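Local atomic coordinates of HTH-type transcriptional regulator AscG (Escherichia coli, PDB entry 3BRQ), a protein that represses transcription of the cryptic asc operon by binding DNA as a regulator of the LacI family. Residues H32-S37 / V106-L111; C121-T126 / S151-E156. All blocks are in the same frame, centred on the assembly; numbering follows the deposited sequence.

Contact 1: residues H32-S37 / V106-L111; sequences HGIYFS and VLNRRL. With SO4 (sulfate ion), chain F.
I34, in the turn that leads into helix 36-49, faces N108 just past the end of strand 104-107, the two CA atoms 7.5 Å apart with no hydrogen bond between the segments. The contact is therefore made by side chains. I34 sends CG1 and CD1 alongside the carboxamide of N108, the two side chains running past each other in opposite directions; CD1 ends 3.5 Å from N108 ND2. The other branch, CG2, lies anti to the backbone N and meets L107 CD2 at 4.3 Å. A beta-branched residue suits the place because its two arms serve a polar and an apolar neighbour at once, while V255 and M258 of helix 255-270 also pack on it. N108 ND2 finds its polar partner in H123. G33 hands its backbone N-H to the sulfate, N to O4 2.9 Å with an angle of 155° at the hydrogen; a CB here would probably crowd the same oxygen, which fits glycine at this position. The two segments meet at the cleft side of a LacI-type core. The sulfate, probably from the crystallisation liquor and also bonded by Y84 and R86, is consistent with a polar pocket backed by the I34-L107 packing.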
ATOM      1  N   HIS B  32      -0.230   5.977  -6.040  1.00 23.82           N
ATOM      2  CA  HIS B  32      -1.153   5.873  -7.152  1.00 23.87           C
ATOM      3  C   HIS B  32      -2.497   6.450  -6.733  1.00 23.19           C
ATOM      4  O   HIS B  32      -3.034   6.073  -5.690  1.00 22.65           O
ATOM      5  CB  HIS B  32      -1.355   4.393  -7.499  1.00 21.71           C
ATOM      6  CG  HIS B  32      -0.217   3.797  -8.243  1.00 21.70           C
ATOM      7  ND1 HIS B  32       0.816   3.121  -7.618  1.00 20.19           N
ATOM      8  CD2 HIS B  32       0.076   3.801  -9.571  1.00 20.43           C
ATOM      9  CE1 HIS B  32       1.676   2.705  -8.535  1.00 19.47           C
ATOM     10  NE2 HIS B  32       1.253   3.114  -9.723  1.00 25.07           N
ATOM     11  N   GLY B  33      -3.048   7.318  -7.577  1.00 23.12           N
ATOM     12  CA  GLY B  33      -4.396   7.844  -7.430  1.00 22.24           C
ATOM     13  C   GLY B  33      -5.475   6.783  -7.304  1.00 24.32           C
ATOM     14  O   GLY B  33      -6.448   6.993  -6.571  1.00 24.69           O
ATOM     15  N   ILE B  34      -5.290   5.613  -7.947  1.00 24.75           N
ATOM     16  CA  ILE B  34      -6.175   4.479  -7.731  1.00 24.76           C
ATOM     17  C   ILE B  34      -5.342   3.479  -6.898  1.00 25.90           C
ATOM     18  O   ILE B  34      -4.356   2.916  -7.389  1.00 24.82           O
ATOM     19  CB  ILE B  34      -6.630   3.801  -9.080  1.00 24.95           C
ATOM     20  CG1 ILE B  34      -7.143   4.820 -10.127  1.00 25.28           C
ATOM     21  CG2 ILE B  34      -7.601   2.605  -8.807  1.00 23.74           C
ATOM     22  CD1 ILE B  34      -8.239   5.761  -9.657  1.00 27.02           C
ATOM     23  N   TYR B  35      -5.700   3.268  -5.642  1.00 26.99           N
ATOM     24  CA  TYR B  35      -4.835   2.423  -4.769  1.00 29.18           C
ATOM     25  C   TYR B  35      -4.401   1.142  -5.496  1.00 29.00           C
ATOM     26  O   TYR B  35      -5.220   0.402  -6.029  1.00 28.82           O
ATOM     27  CB  TYR B  35      -5.528   2.118  -3.434  1.00 31.18           C
ATOM     28  CG  TYR B  35      -4.715   1.284  -2.431  1.00 34.20           C
ATOM     29  CD1 TYR B  35      -3.324   1.281  -2.430  1.00 37.88           C
ATOM     30  CD2 TYR B  35      -5.365   0.540  -1.445  1.00 37.92           C
ATOM     31  CE1 TYR B  35      -2.583   0.519  -1.484  1.00 40.42           C
ATOM     32  CE2 TYR B  35      -4.652  -0.210  -0.507  1.00 42.64           C
ATOM     33  CZ  TYR B  35      -3.270  -0.215  -0.527  1.00 42.17           C
ATOM     34  OH  TYR B  35      -2.595  -0.969   0.417  1.00 43.21           O
ATOM     35  N   PHE B  36      -3.098   0.919  -5.578  1.00 29.03           N
ATOM     36  CA  PHE B  36      -2.576  -0.116  -6.459  1.00 29.75           C
ATOM     37  C   PHE B  36      -2.820  -1.547  -5.899  1.00 30.63           C
ATOM     38  O   PHE B  36      -3.223  -2.451  -6.632  1.00 30.62           O
ATOM     39  CB  PHE B  36      -1.117   0.252  -6.772  1.00 30.07           C
ATOM     40  CG  PHE B  36      -0.369  -0.697  -7.680  1.00 30.01           C
ATOM     41  CD1 PHE B  36      -0.999  -1.723  -8.384  1.00 31.70           C
ATOM     42  CD2 PHE B  36       1.001  -0.502  -7.873  1.00 32.53           C
ATOM     43  CE1 PHE B  36      -0.272  -2.586  -9.189  1.00 31.87           C
ATOM     44  CE2 PHE B  36       1.752  -1.360  -8.706  1.00 34.78           C
ATOM     45  CZ  PHE B  36       1.104  -2.403  -9.365  1.00 35.96           C
ATOM     46  N   SER B  37      -2.626  -1.778  -4.619  1.00 31.04           N
ATOM     47  CA  SER B  37      -2.806  -3.170  -4.184  1.00 32.91           C
ATOM     48  C   SER B  37      -4.307  -3.522  -4.229  1.00 31.98           C
ATOM     49  O   SER B  37      -4.666  -4.645  -4.609  1.00 31.71           O
ATOM     50  CB  SER B  37      -2.206  -3.401  -2.817  1.00 33.49           C
ATOM     51  OG  SER B  37      -2.975  -2.694  -1.896  1.00 37.96           O
ATOM     52  N   VAL B 106      -7.911   1.990 -20.867  1.00 20.66           N
ATOM     53  CA  VAL B 106      -7.118   2.884 -20.016  1.00 20.49           C
ATOM     54  C   VAL B 106      -7.904   3.191 -18.743  1.00 20.67           C
ATOM     55  O   VAL B 106      -9.102   3.422 -18.786  1.00 20.99           O
ATOM     56  CB  VAL B 106      -6.691   4.214 -20.776  1.00 19.82           C
ATOM     57  CG1 VAL B 106      -7.891   5.012 -21.139  1.00 22.35           C
ATOM     58  CG2 VAL B 106      -5.749   5.088 -19.919  1.00 16.80           C
ATOM     59  N   LEU B 107      -7.217   3.093 -17.605  1.00 21.30           N
ATOM     60  CA  LEU B 107      -7.710   3.463 -16.285  1.00 20.38           C
ATOM     61  C   LEU B 107      -7.134   4.832 -15.857  1.00 21.82           C
ATOM     62  O   LEU B 107      -5.910   5.064 -15.949  1.00 19.33           O
ATOM     63  CB  LEU B 107      -7.245   2.383 -15.272  1.00 19.77           C
ATOM     64  CG  LEU B 107      -7.734   2.529 -13.816  1.00 21.60           C
ATOM     65  CD1 LEU B 107      -9.273   2.242 -13.748  1.00 19.73           C
ATOM     66  CD2 LEU B 107      -6.987   1.542 -12.911  1.00 23.45           C
ATOM     67  N   ASN B 108      -7.998   5.708 -15.323  1.00 22.79           N
ATOM     68  CA  ASN B 108      -7.566   6.956 -14.654  1.00 25.71           C
ATOM     69  C   ASN B 108      -7.274   8.101 -15.626  1.00 27.30           C
ATOM     70  O   ASN B 108      -6.730   9.137 -15.209  1.00 29.65           O
ATOM     71  CB  ASN B 108      -6.362   6.747 -13.696  1.00 25.22           C
ATOM     72  CG  ASN B 108      -6.261   7.854 -12.596  1.00 28.52           C
ATOM     73  OD1 ASN B 108      -5.171   8.363 -12.293  1.00 35.09           O
ATOM     74  ND2 ASN B 108      -7.382   8.222 -12.017  1.00 22.01           N
ATOM     75  N   ARG B 109      -7.589   7.925 -16.913  1.00 28.44           N
ATOM     76  CA  ARG B 109      -7.366   8.992 -17.908  1.00 29.30           C
ATOM     77  C   ARG B 109      -8.575   8.981 -18.856  1.00 30.90           C
ATOM     78  O   ARG B 109      -9.074   7.908 -19.230  1.00 31.09           O
ATOM     79  CB  ARG B 109      -6.057   8.780 -18.710  1.00 29.25           C
ATOM     80  CG  ARG B 109      -4.816   8.265 -17.912  1.00 28.81           C
ATOM     81  CD  ARG B 109      -4.124   9.347 -16.995  1.00 29.39           C
ATOM     82  NE  ARG B 109      -3.754  10.439 -17.873  1.00 24.51           N
ATOM     83  CZ  ARG B 109      -2.608  10.497 -18.556  1.00 28.61           C
ATOM     84  NH1 ARG B 109      -1.664   9.586 -18.325  1.00 20.05           N
ATOM     85  NH2 ARG B 109      -2.370  11.525 -19.405  1.00 26.57           N
ATOM     86  N   ARG B 110      -9.059  10.157 -19.231  1.00 32.50           N
ATOM     87  CA  ARG B 110     -10.215  10.261 -20.162  1.00 34.12           C
ATOM     88  C   ARG B 110      -9.764  10.422 -21.608  1.00 33.98           C
ATOM     89  O   ARG B 110      -9.099  11.391 -21.924  1.00 33.55           O
ATOM     90  CB  ARG B 110     -11.126  11.441 -19.763  1.00 34.08           C
ATOM     91  CG  ARG B 110     -12.451  11.480 -20.582  1.00 39.17           C
ATOM     92  CD  ARG B 110     -13.487  12.452 -20.017  1.00 44.91           C
ATOM     93  NE  ARG B 110     -12.854  13.630 -19.439  1.00 48.80           N
ATOM     94  CZ  ARG B 110     -13.493  14.736 -19.042  1.00 50.87           C
ATOM     95  NH1 ARG B 110     -14.820  14.846 -19.153  1.00 48.43           N
ATOM     96  NH2 ARG B 110     -12.784  15.739 -18.526  1.00 50.24           N
ATOM     97  N   LEU B 111     -10.112   9.485 -22.486  1.00 34.41           N
ATOM     98  CA  LEU B 111      -9.662   9.573 -23.878  1.00 36.04           C
ATOM     99  C   LEU B 111     -10.472  10.534 -24.757  1.00 38.01           C
ATOM    100  O   LEU B 111     -11.658  10.795 -24.494  1.00 37.91           O
ATOM    101  CB  LEU B 111      -9.583   8.178 -24.527  1.00 35.91           C
ATOM    102  CG  LEU B 111      -8.489   7.234 -23.986  1.00 35.37           C
ATOM    103  CD1 LEU B 111      -8.308   6.069 -24.909  1.00 35.15           C
ATOM    104  CD2 LEU B 111      -7.154   7.929 -23.774  1.00 32.14           C
TER
HETATM  105  S   SO4 F 801      -1.371   9.008 -10.833  1.00 24.87           S
HETATM  106  O1  SO4 F 801      -2.341   9.928 -11.329  1.00 27.17           O
HETATM  107  O2  SO4 F 801      -0.513   8.557 -11.961  1.00 25.26           O
HETATM  108  O3  SO4 F 801      -0.683   9.544  -9.688  1.00 29.43           O
HETATM  109  O4  SO4 F 801      -2.123   7.910 -10.236  1.00 27.02           O

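Contact 2: residues C121-T126 / S151-E156. With SO4 (sulfate ion), chain F.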
ATOM      1  N   CYS B 121     -12.309   8.593 -13.212  1.00 28.45           N
ATOM      2  CA  CYS B 121     -12.949   9.245 -12.083  1.00 29.41           C
ATOM      3  C   CYS B 121     -12.596  10.699 -12.246  1.00 27.31           C
ATOM      4  O   CYS B 121     -11.466  11.034 -12.598  1.00 27.71           O
ATOM      5  CB  CYS B 121     -12.400   8.709 -10.759  1.00 29.68           C
ATOM      6  SG  CYS B 121     -13.068   9.601  -9.341  1.00 37.86           S
ATOM      7  N   ASP B 122     -13.566  11.566 -12.067  1.00 26.05           N
ATOM      8  CA  ASP B 122     -13.328  12.989 -12.288  1.00 24.96           C
ATOM      9  C   ASP B 122     -12.705  13.535 -11.006  1.00 22.59           C
ATOM     10  O   ASP B 122     -13.402  14.051 -10.177  1.00 23.23           O
ATOM     11  CB  ASP B 122     -14.639  13.725 -12.612  1.00 24.45           C
ATOM     12  CG  ASP B 122     -14.394  15.123 -13.126  1.00 27.31           C
ATOM     13  OD1 ASP B 122     -13.336  15.722 -12.822  1.00 25.02           O
ATOM     14  OD2 ASP B 122     -15.274  15.635 -13.849  1.00 32.17           O
ATOM     15  N   HIS B 123     -11.392  13.356 -10.837  1.00 22.82           N
ATOM     16  CA  HIS B 123     -10.631  13.876  -9.685  1.00 21.29           C
ATOM     17  C   HIS B 123     -10.736  15.382  -9.513  1.00 20.17           C
ATOM     18  O   HIS B 123     -10.822  15.914  -8.396  1.00 19.81           O
ATOM     19  CB  HIS B 123      -9.141  13.542  -9.839  1.00 22.40           C
ATOM     20  CG  HIS B 123      -8.837  12.077  -9.833  1.00 23.97           C
ATOM     21  ND1 HIS B 123      -9.182  11.246  -8.781  1.00 25.24           N
ATOM     22  CD2 HIS B 123      -8.191  11.301 -10.738  1.00 24.93           C
ATOM     23  CE1 HIS B 123      -8.751  10.026  -9.042  1.00 25.59           C
ATOM     24  NE2 HIS B 123      -8.148  10.034 -10.221  1.00 27.82           N
ATOM     25  N   LYS B 124     -10.697  16.104 -10.618  1.00 19.95           N
ATOM     26  CA  LYS B 124     -10.940  17.521 -10.514  1.00 19.05           C
ATOM     27  C   LYS B 124     -12.269  17.850  -9.808  1.00 18.58           C
ATOM     28  O   LYS B 124     -12.294  18.616  -8.821  1.00 19.60           O
ATOM     29  CB  LYS B 124     -10.840  18.189 -11.869  1.00 18.69           C
ATOM     30  CG  LYS B 124     -10.952  19.692 -11.758  1.00 20.65           C
ATOM     31  CD  LYS B 124     -11.120  20.281 -13.149  1.00 24.31           C
ATOM     32  CE  LYS B 124     -10.648  21.688 -13.074  1.00 28.70           C
ATOM     33  NZ  LYS B 124     -11.268  22.643 -14.049  1.00 33.03           N
ATOM     34  N   GLN B 125     -13.354  17.246 -10.269  1.00 18.67           N
ATOM     35  CA  GLN B 125     -14.665  17.472  -9.649  1.00 19.30           C
ATOM     36  C   GLN B 125     -14.703  17.077  -8.185  1.00 20.11           C
ATOM     37  O   GLN B 125     -15.242  17.841  -7.355  1.00 21.03           O
ATOM     38  CB  GLN B 125     -15.781  16.719 -10.384  1.00 20.49           C
ATOM     39  CG  GLN B 125     -17.224  17.171  -9.971  1.00 21.73           C
ATOM     40  CD  GLN B 125     -17.511  18.643 -10.276  1.00 25.74           C
ATOM     41  OE1 GLN B 125     -17.261  19.109 -11.388  1.00 28.62           O
ATOM     42  NE2 GLN B 125     -18.021  19.387  -9.281  1.00 24.18           N
ATOM     43  N   THR B 126     -14.090  15.925  -7.854  1.00 19.36           N
ATOM     44  CA  THR B 126     -14.079  15.492  -6.440  1.00 20.79           C
ATOM     45  C   THR B 126     -13.389  16.509  -5.599  1.00 19.52           C
ATOM     46  O   THR B 126     -13.789  16.744  -4.463  1.00 19.72           O
ATOM     47  CB  THR B 126     -13.367  14.166  -6.240  1.00 18.96           C
ATOM     48  OG1 THR B 126     -11.986  14.336  -6.588  1.00 27.53           O
ATOM     49  CG2 THR B 126     -13.939  13.136  -7.166  1.00 22.62           C
ATOM     50  N   SER B 151       2.018  13.977 -11.719  1.00 20.78           N
ATOM     51  CA  SER B 151       0.886  13.026 -11.563  1.00 18.37           C
ATOM     52  C   SER B 151      -0.388  13.699 -12.039  1.00 16.93           C
ATOM     53  O   SER B 151      -0.738  14.703 -11.482  1.00 16.88           O
ATOM     54  CB  SER B 151       0.710  12.673 -10.082  1.00 17.82           C
ATOM     55  OG  SER B 151      -0.627  12.289  -9.756  1.00 18.11           O
ATOM     56  N   PRO B 152      -1.084  13.133 -13.037  1.00 17.22           N
ATOM     57  CA  PRO B 152      -2.390  13.574 -13.447  1.00 18.04           C
ATOM     58  C   PRO B 152      -3.368  13.777 -12.310  1.00 19.38           C
ATOM     59  O   PRO B 152      -4.134  14.744 -12.339  1.00 19.19           O
ATOM     60  CB  PRO B 152      -2.857  12.438 -14.371  1.00 17.75           C
ATOM     61  CG  PRO B 152      -1.653  11.963 -14.972  1.00 17.65           C
ATOM     62  CD  PRO B 152      -0.599  12.069 -13.927  1.00 17.32           C
ATOM     63  N   THR B 153      -3.346  12.866 -11.323  1.00 18.60           N
ATOM     64  CA  THR B 153      -4.262  12.923 -10.226  1.00 19.03           C
ATOM     65  C   THR B 153      -3.944  14.126  -9.371  1.00 17.80           C
ATOM     66  O   THR B 153      -4.842  14.816  -8.883  1.00 18.21           O
ATOM     67  CB  THR B 153      -4.152  11.611  -9.355  1.00 19.84           C
ATOM     68  OG1 THR B 153      -4.539  10.489 -10.147  1.00 22.13           O
ATOM     69  CG2 THR B 153      -5.047  11.663  -8.117  1.00 21.15           C
ATOM     70  N   SER B 154      -2.661  14.374  -9.153  1.00 17.38           N
ATOM     71  CA  SER B 154      -2.229  15.523  -8.363  1.00 16.82           C
ATOM     72  C   SER B 154      -2.631  16.804  -9.082  1.00 17.12           C
ATOM     73  O   SER B 154      -3.158  17.760  -8.468  1.00 17.24           O
ATOM     74  CB  SER B 154      -0.723  15.540  -8.282  1.00 15.25           C
ATOM     75  OG  SER B 154      -0.352  16.700  -7.604  1.00 18.23           O
ATOM     76  N   ILE B 155      -2.396  16.820 -10.379  1.00 18.91           N
ATOM     77  CA  ILE B 155      -2.688  18.034 -11.216  1.00 19.04           C
ATOM     78  C   ILE B 155      -4.200  18.393 -11.218  1.00 20.06           C
ATOM     79  O   ILE B 155      -4.594  19.546 -11.090  1.00 19.92           O
ATOM     80  CB  ILE B 155      -2.207  17.804 -12.626  1.00 19.08           C
ATOM     81  CG1 ILE B 155      -0.670  17.804 -12.659  1.00 22.55           C
ATOM     82  CG2 ILE B 155      -2.726  18.950 -13.618  1.00 20.68           C
ATOM     83  CD1 ILE B 155      -0.089  17.260 -13.986  1.00 27.49           C
ATOM     84  N   GLU B 156      -5.055  17.377 -11.360  1.00 21.35           N
ATOM     85  CA  GLU B 156      -6.529  17.532 -11.373  1.00 20.35           C
ATOM     86  C   GLU B 156      -7.075  18.024 -10.033  1.00 20.16           C
ATOM     87  O   GLU B 156      -7.914  18.953  -9.977  1.00 18.12           O
ATOM     88  CB  GLU B 156      -7.155  16.186 -11.709  1.00 21.64           C
ATOM     89  CG  GLU B 156      -6.903  15.790 -13.184  1.00 29.65           C
ATOM     90  CD  GLU B 156      -7.316  16.933 -14.103  1.00 39.46           C
ATOM     91  OE1 GLU B 156      -8.551  17.129 -14.289  1.00 44.00           O
ATOM     92  OE2 GLU B 156      -6.417  17.669 -14.588  1.00 44.82           O
TER
HETATM   93  S   SO4 F 801      -1.371   9.008 -10.833  1.00 24.87           S
HETATM   94  O1  SO4 F 801      -2.341   9.928 -11.329  1.00 27.17           O
HETATM   95  O2  SO4 F 801      -0.513   8.557 -11.961  1.00 25.26           O
HETATM   96  O3  SO4 F 801      -0.683   9.544  -9.688  1.00 29.43           O
HETATM   97  O4  SO4 F 801      -2.123   7.910 -10.236  1.00 27.02           O
HETATM   98  O   HOH W   1     -10.418  15.383 -13.385  1.00 39.06           O
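T153 lays its methyl over the imidazole of H123, CG2 standing 4.0 Å from the ring centroid and only 3° off the ring normal, a CH-pi contact near the middle of the face. C121 O lies over the opposite face, toward its rim. Threonine fits because its branches divide the work: chi1 of -63° sets OG1 beside the backbone N and turns CG2 to the far side from it, onto the ring, while OG1 donates to sulfate O1 at 2.6 Å. The sulfate also takes the T153 N-H and, through O3, the S151 hydroxyl at 2.7 Å. S151 is the N-cap of helix 152-167, its OG accepting from S154 N, so the anion rests at a helix N-terminus, where the helix dipole probably favours negative charge; this is the cleft-side helix start of a periplasmic-binding-protein-like fold. Without the imidazole, as with an alanine at H123, the T153 methyl is likely to lose its aromatic face and N108 ND2 its bonding partner. H123 CB packs on E156 CB at 3.8 Å. Glutamate suits its place by reaching a water that donates to E156 OE1 (2.7 Å) and D122 OD1, probably easing their like charges, and accepts from K124 N. D122 caps helix 123-136.

How the contacts relate
Contact 1 closes before contact 2 opens along the chain, and their centres lie about 10 Å apart near the middle of the molecule. Contact 1 belongs to the five-stranded parallel sheet, through strand 104-107 and the turn before helix 36-49; contact 2 joins the starts of helices 123-136 and 152-167, with strand 142-145 of the six-stranded sheet between them in sequence. They meet directly where N108 ND2 probably hydrogen-bonds H123 NE2 (2.7 Å), and they share one sulfate, probably from the crystallisation liquor. The anion thus sits in the cleft, bonded from both lobes, where LacI-family repressors usually bind their effectors, consistent with a ligand pocket here.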